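Local coordinates for protein tRNA dimethylallyltransferase (Bacillus halodurans, PDB 3EXA) that probably transfers a dimethylallyl group from dimethylallyl diphosphate to the adenine at position 37 of tRNAs that read codons beginning with uridine, at residues K264-S267 with R268-A271; V238-I241 with G242-E245. One frame throughout, in Å; residues are numbered along the deposited sequence.

From the N terminus, the chain meets contact 2 first, in the loop between helix 220-229 and helix 244-251, where residues 238-241 lead through a tight turn into the start of the second helix. Contact 1 follows within helix 256-279, along residues 264-271. The two are in series: both are local, neither encloses the other, and their centres lie about 12 Å apart. Asn266 ND2 probably hydrogen-bonds Glu245 OE2 at 2.8 Å, and Ile241 packs on the backbone of Asn266 and the side chain of Tyr270. Successive helices 244-251 and 256-279 are thus joined beside a loop that probably interacts with substrate tRNA.

Contact 1: residues K264-S267 with R268-A271; sequences KRNS and RRYA
Arg268 folds back over the preceding turn of helix 256-279, across Lys264 and Arg265. Its CB lies 3.6 Å from Arg265 O, and its CG comes to 3.3 Å from Lys264 O, the carbonyl that also accepts Arg268 N. The chain runs extended to CD, then turns about the CG-CD bond (chi3 -54°), which lays the guanidinium over the backbone. One face of this group meets Lys264 O and Arg265 CA, both lying nearer the margin of the group than its centre. At the tip, NH2 sits 3.4 Å from Arg265 CA and also touches Arg265 CB, whereas NH1 lies alongside Lys264 CB at 3.8 Å and hydrogen-bonds Asn209 of helix 201-218. An alanine here is likely to leave Asn209 OD1 without this donor and strip the cover from Lys264 O and the backbone of Arg265. Arg265 also runs beside Arg269, in the same direction, their guanidinium planes 84° apart. Arg265 CG packs against a face of the Arg269 group, while Arg269 NH2 gives a weak, bent bond to Asn266 OD1 (3.4 Å, 135° at the hydrogen). That amide is nearly coplanar with the guanidinium and meets it at the edge; its ND2 goes to Glu245. Beneath these side chains runs regular alpha-helical bonding, including Arg269 N to Arg265 O at 2.8 Å. Lys264 extends away to a salt bridge with Asp213, and Tyr270 reaches Thr101, a residue that probably interacts with substrate tRNA. Arg265 NH2 and Arg269 NH1 approach to 3.9 Å, so their like charges probably oppose one another, a strain that Asn266 OD1 at Arg269 and the long, weak ion pair from Arg265 to Asp261 may partly relieve.

Contact 2: residues V238-I241 with G242-E245; sequences VQAI and GYKE
Ala240 O is gripped by three backbone donors, Gly242 N, Tyr243 N and Lys244 N, as the chain bends through an inverse gamma turn centred on Ile241 and enters helix 244-251 with Tyr243 at the N-cap position. The gamma-turn bond from Gly242 N is short, 2.6 Å to Ala240 O, and reaches the oxygen from above the carbonyl plane. Tyr243 N also comes from above that plane at 3.0 Å from Ala240 O, in a nearly straight bond (178° at the hydrogen), whereas Lys244 N approaches almost end-on to the carbonyl. One oxygen thus satisfies three successive amides at the helix start, in a loop that probably interacts with substrate tRNA. Ala240 CB lies at the edge of the Tyr243 ring, 4.2 Å from CD1, and the ring's hydroxyl hydrogen-bonds Glu223 of the preceding helix. Lys244 CG stands between its own backbone N and carbonyl carbon (chi1 73°), turning the chain back over the loop: CB and CG border Ala240 O, CD passes Gln239 O, and CE lies 4.0 Å from Ile241 CA. Glu245 bends at chi2 (82°), curling its carboxylate back against the turn. Its OE1 rests 3.6 Å from Ile241 C, while OE2, bonded to Asn266 of helix 256-279, lies 3.9 Å from Ile241 CG1.

Contact 1: residues K264-S267 with R268-A271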
loop_
_atom_site.group_PDB
_atom_site.type_symbol
_atom_site.label_atom_id
_atom_site.label_comp_id
_atom_site.label_asym_id
_atom_site.label_seq_id
_atom_site.Cartn_x
_atom_site.Cartn_y
_atom_site.Cartn_z
ATOM N N LYS A 264 -34.541 -15.369 -13.978
ATOM C CA LYS A 264 -35.677 -14.709 -13.366
ATOM C C LYS A 264 -35.519 -14.661 -11.852
ATOM O O LYS A 264 -35.744 -13.623 -11.221
ATOM C CB LYS A 264 -36.968 -15.432 -13.732
ATOM C CG LYS A 264 -37.441 -15.160 -15.163
ATOM C CD LYS A 264 -38.696 -15.966 -15.504
ATOM C CE LYS A 264 -39.264 -15.582 -16.870
ATOM N NZ LYS A 264 -40.543 -16.288 -17.169
ATOM N N ARG A 265 -35.130 -15.794 -11.281
ATOM C CA ARG A 265 -34.940 -15.909 -9.849
ATOM C C ARG A 265 -33.845 -14.955 -9.392
ATOM O O ARG A 265 -34.058 -14.152 -8.481
ATOM C CB ARG A 265 -34.595 -17.356 -9.506
ATOM C CG ARG A 265 -34.360 -17.628 -8.034
ATOM C CD ARG A 265 -34.857 -19.030 -7.677
ATOM N NE ARG A 265 -34.445 -20.025 -8.666
ATOM C CZ ARG A 265 -33.180 -20.327 -8.945
ATOM N NH1 ARG A 265 -32.898 -21.246 -9.863
ATOM N NH2 ARG A 265 -32.192 -19.715 -8.304
ATOM N N ASN A 266 -32.678 -15.021 -10.027
ATOM C CA ASN A 266 -31.600 -14.118 -9.640
ATOM C C ASN A 266 -32.028 -12.660 -9.800
ATOM O O ASN A 266 -31.634 -11.816 -9.001
ATOM C CB ASN A 266 -30.339 -14.363 -10.473
ATOM C CG ASN A 266 -29.767 -15.747 -10.275
ATOM O OD1 ASN A 266 -29.936 -16.355 -9.221
ATOM N ND2 ASN A 266 -29.075 -16.249 -11.288
ATOM N N SER A 267 -32.829 -12.359 -10.822
ATOM C CA SER A 267 -33.283 -10.986 -11.028
ATOM C C SER A 267 -34.180 -10.525 -9.881
ATOM O O SER A 267 -34.122 -9.365 -9.464
ATOM C CB SER A 267 -34.047 -10.843 -12.350
ATOM O OG SER A 267 -33.182 -10.924 -13.471
ATOM N N ARG A 268 -35.019 -11.428 -9.379
ATOM C CA ARG A 268 -35.906 -11.090 -8.274
ATOM C C ARG A 268 -35.098 -10.951 -6.988
ATOM O O ARG A 268 -35.316 -10.021 -6.213
ATOM C CB ARG A 268 -36.984 -12.163 -8.083
ATOM C CG ARG A 268 -37.998 -12.254 -9.215
ATOM C CD ARG A 268 -39.123 -13.195 -8.812
ATOM N NE ARG A 268 -38.613 -14.496 -8.395
ATOM C CZ ARG A 268 -38.497 -15.550 -9.200
ATOM N NH1 ARG A 268 -38.857 -15.462 -10.472
ATOM N NH2 ARG A 268 -38.030 -16.698 -8.733
ATOM N N ARG A 269 -34.163 -11.878 -6.779
ATOM C CA ARG A 269 -33.302 -11.880 -5.595
ATOM C C ARG A 269 -32.471 -10.606 -5.522
ATOM O O ARG A 269 -32.192 -10.088 -4.439
ATOM C CB ARG A 269 -32.338 -13.068 -5.642
ATOM C CG ARG A 269 -32.320 -13.939 -4.404
ATOM C CD ARG A 269 -33.369 -15.032 -4.511
ATOM N NE ARG A 269 -32.798 -16.362 -4.310
ATOM C CZ ARG A 269 -31.884 -16.921 -5.097
ATOM N NH1 ARG A 269 -31.433 -18.138 -4.821
ATOM N NH2 ARG A 269 -31.420 -16.273 -6.158
ATOM N N TYR A 270 -32.057 -10.122 -6.687
ATOM C CA TYR A 270 -31.239 -8.922 -6.771
ATOM C C TYR A 270 -32.057 -7.653 -6.515
ATOM O O TYR A 270 -31.529 -6.662 -6.012
ATOM C CB TYR A 270 -30.557 -8.871 -8.139
ATOM C CG TYR A 270 -29.684 -7.663 -8.366
ATOM C CD1 TYR A 270 -30.203 -6.506 -8.945
ATOM C CD2 TYR A 270 -28.338 -7.677 -8.009
ATOM C CE1 TYR A 270 -29.400 -5.390 -9.164
ATOM C CE2 TYR A 270 -27.527 -6.569 -8.220
ATOM C CZ TYR A 270 -28.063 -5.431 -8.797
ATOM O OH TYR A 270 -27.264 -4.330 -8.994
ATOM N N ALA A 271 -33.343 -7.686 -6.858
ATOM C CA ALA A 271 -34.208 -6.535 -6.627
ATOM C C ALA A 271 -34.428 -6.433 -5.120
ATOM O O ALA A 271 -34.306 -5.358 -4.532
ATOM C CB ALA A 271 -35.552 -6.716 -7.343
#

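Contact 2: residues V238-I241 with G242-E245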
loop_
_atom_site.group_PDB
_atom_site.type_symbol
_atom_site.label_atom_id
_atom_site.label_comp_id
_atom_site.label_asym_id
_atom_site.label_seq_id
_atom_site.Cartn_x
_atom_site.Cartn_y
_atom_site.Cartn_z
ATOM N N VAL A 238 -19.593 -9.795 -18.268
ATOM C CA VAL A 238 -20.185 -11.106 -18.440
ATOM C C VAL A 238 -20.543 -11.829 -17.153
ATOM O O VAL A 238 -21.260 -12.825 -17.169
ATOM C CB VAL A 238 -19.240 -11.970 -19.292
ATOM C CG1 VAL A 238 -19.483 -13.438 -19.050
ATOM C CG2 VAL A 238 -19.438 -11.636 -20.749
ATOM N N GLN A 239 -20.048 -11.325 -16.037
ATOM C CA GLN A 239 -20.345 -11.949 -14.758
ATOM C C GLN A 239 -21.633 -11.364 -14.209
ATOM O O GLN A 239 -22.117 -11.771 -13.153
ATOM C CB GLN A 239 -19.190 -11.719 -13.775
ATOM C CG GLN A 239 -17.939 -12.522 -14.108
ATOM C CD GLN A 239 -16.705 -12.088 -13.321
ATOM O OE1 GLN A 239 -16.411 -10.898 -13.213
ATOM N NE2 GLN A 239 -15.967 -13.056 -12.789
ATOM N N ALA A 240 -22.194 -10.409 -14.942
ATOM C CA ALA A 240 -23.430 -9.752 -14.525
ATOM C C ALA A 240 -24.617 -10.709 -14.420
ATOM O O ALA A 240 -24.757 -11.654 -15.209
ATOM C CB ALA A 240 -23.765 -8.614 -15.482
ATOM N N ILE A 241 -25.469 -10.424 -13.442
ATOM C CA ILE A 241 -26.657 -11.204 -13.140
ATOM C C ILE A 241 -27.740 -11.126 -14.226
ATOM O O ILE A 241 -28.911 -10.862 -13.941
ATOM C CB ILE A 241 -27.236 -10.748 -11.779
ATOM C CG1 ILE A 241 -28.385 -11.653 -11.360
ATOM C CG2 ILE A 241 -27.680 -9.297 -11.863
ATOM C CD1 ILE A 241 -28.884 -11.362 -9.966
ATOM N N GLY A 242 -27.314 -11.376 -15.463
ATOM C CA GLY A 242 -28.175 -11.358 -16.635
ATOM C C GLY A 242 -27.450 -11.875 -17.878
ATOM O O GLY A 242 -28.052 -11.991 -18.943
ATOM N N TYR A 243 -26.152 -12.164 -17.759
ATOM C CA TYR A 243 -25.362 -12.718 -18.869
ATOM C C TYR A 243 -24.719 -14.027 -18.400
ATOM O O TYR A 243 -24.415 -14.904 -19.204
ATOM C CB TYR A 243 -24.241 -11.757 -19.337
ATOM C CG TYR A 243 -24.725 -10.531 -20.089
ATOM C CD1 TYR A 243 -25.161 -9.408 -19.401
ATOM C CD2 TYR A 243 -24.833 -10.533 -21.482
ATOM C CE1 TYR A 243 -25.708 -8.314 -20.063
ATOM C CE2 TYR A 243 -25.380 -9.445 -22.168
ATOM C CZ TYR A 243 -25.824 -8.338 -21.444
ATOM O OH TYR A 243 -26.429 -7.277 -22.078
ATOM N N LYS A 244 -24.512 -14.153 -17.092
ATOM C CA LYS A 244 -23.900 -15.359 -16.555
ATOM C C LYS A 244 -24.819 -16.572 -16.727
ATOM O O LYS A 244 -24.351 -17.656 -17.038
ATOM C CB LYS A 244 -23.510 -15.170 -15.078
ATOM C CG LYS A 244 -24.653 -15.153 -14.094
ATOM C CD LYS A 244 -24.169 -15.005 -12.645
ATOM C CE LYS A 244 -25.382 -14.737 -11.739
ATOM N NZ LYS A 244 -25.069 -14.603 -10.286
ATOM N N GLU A 245 -26.123 -16.392 -16.564
ATOM C CA GLU A 245 -27.034 -17.514 -16.725
ATOM C C GLU A 245 -26.951 -18.072 -18.140
ATOM O O GLU A 245 -26.925 -19.290 -18.344
ATOM C CB GLU A 245 -28.462 -17.098 -16.425
ATOM C CG GLU A 245 -28.681 -16.634 -14.995
ATOM C CD GLU A 245 -28.296 -15.188 -14.756
ATOM O OE1 GLU A 245 -28.146 -14.417 -15.738
ATOM O OE2 GLU A 245 -28.168 -14.811 -13.568
#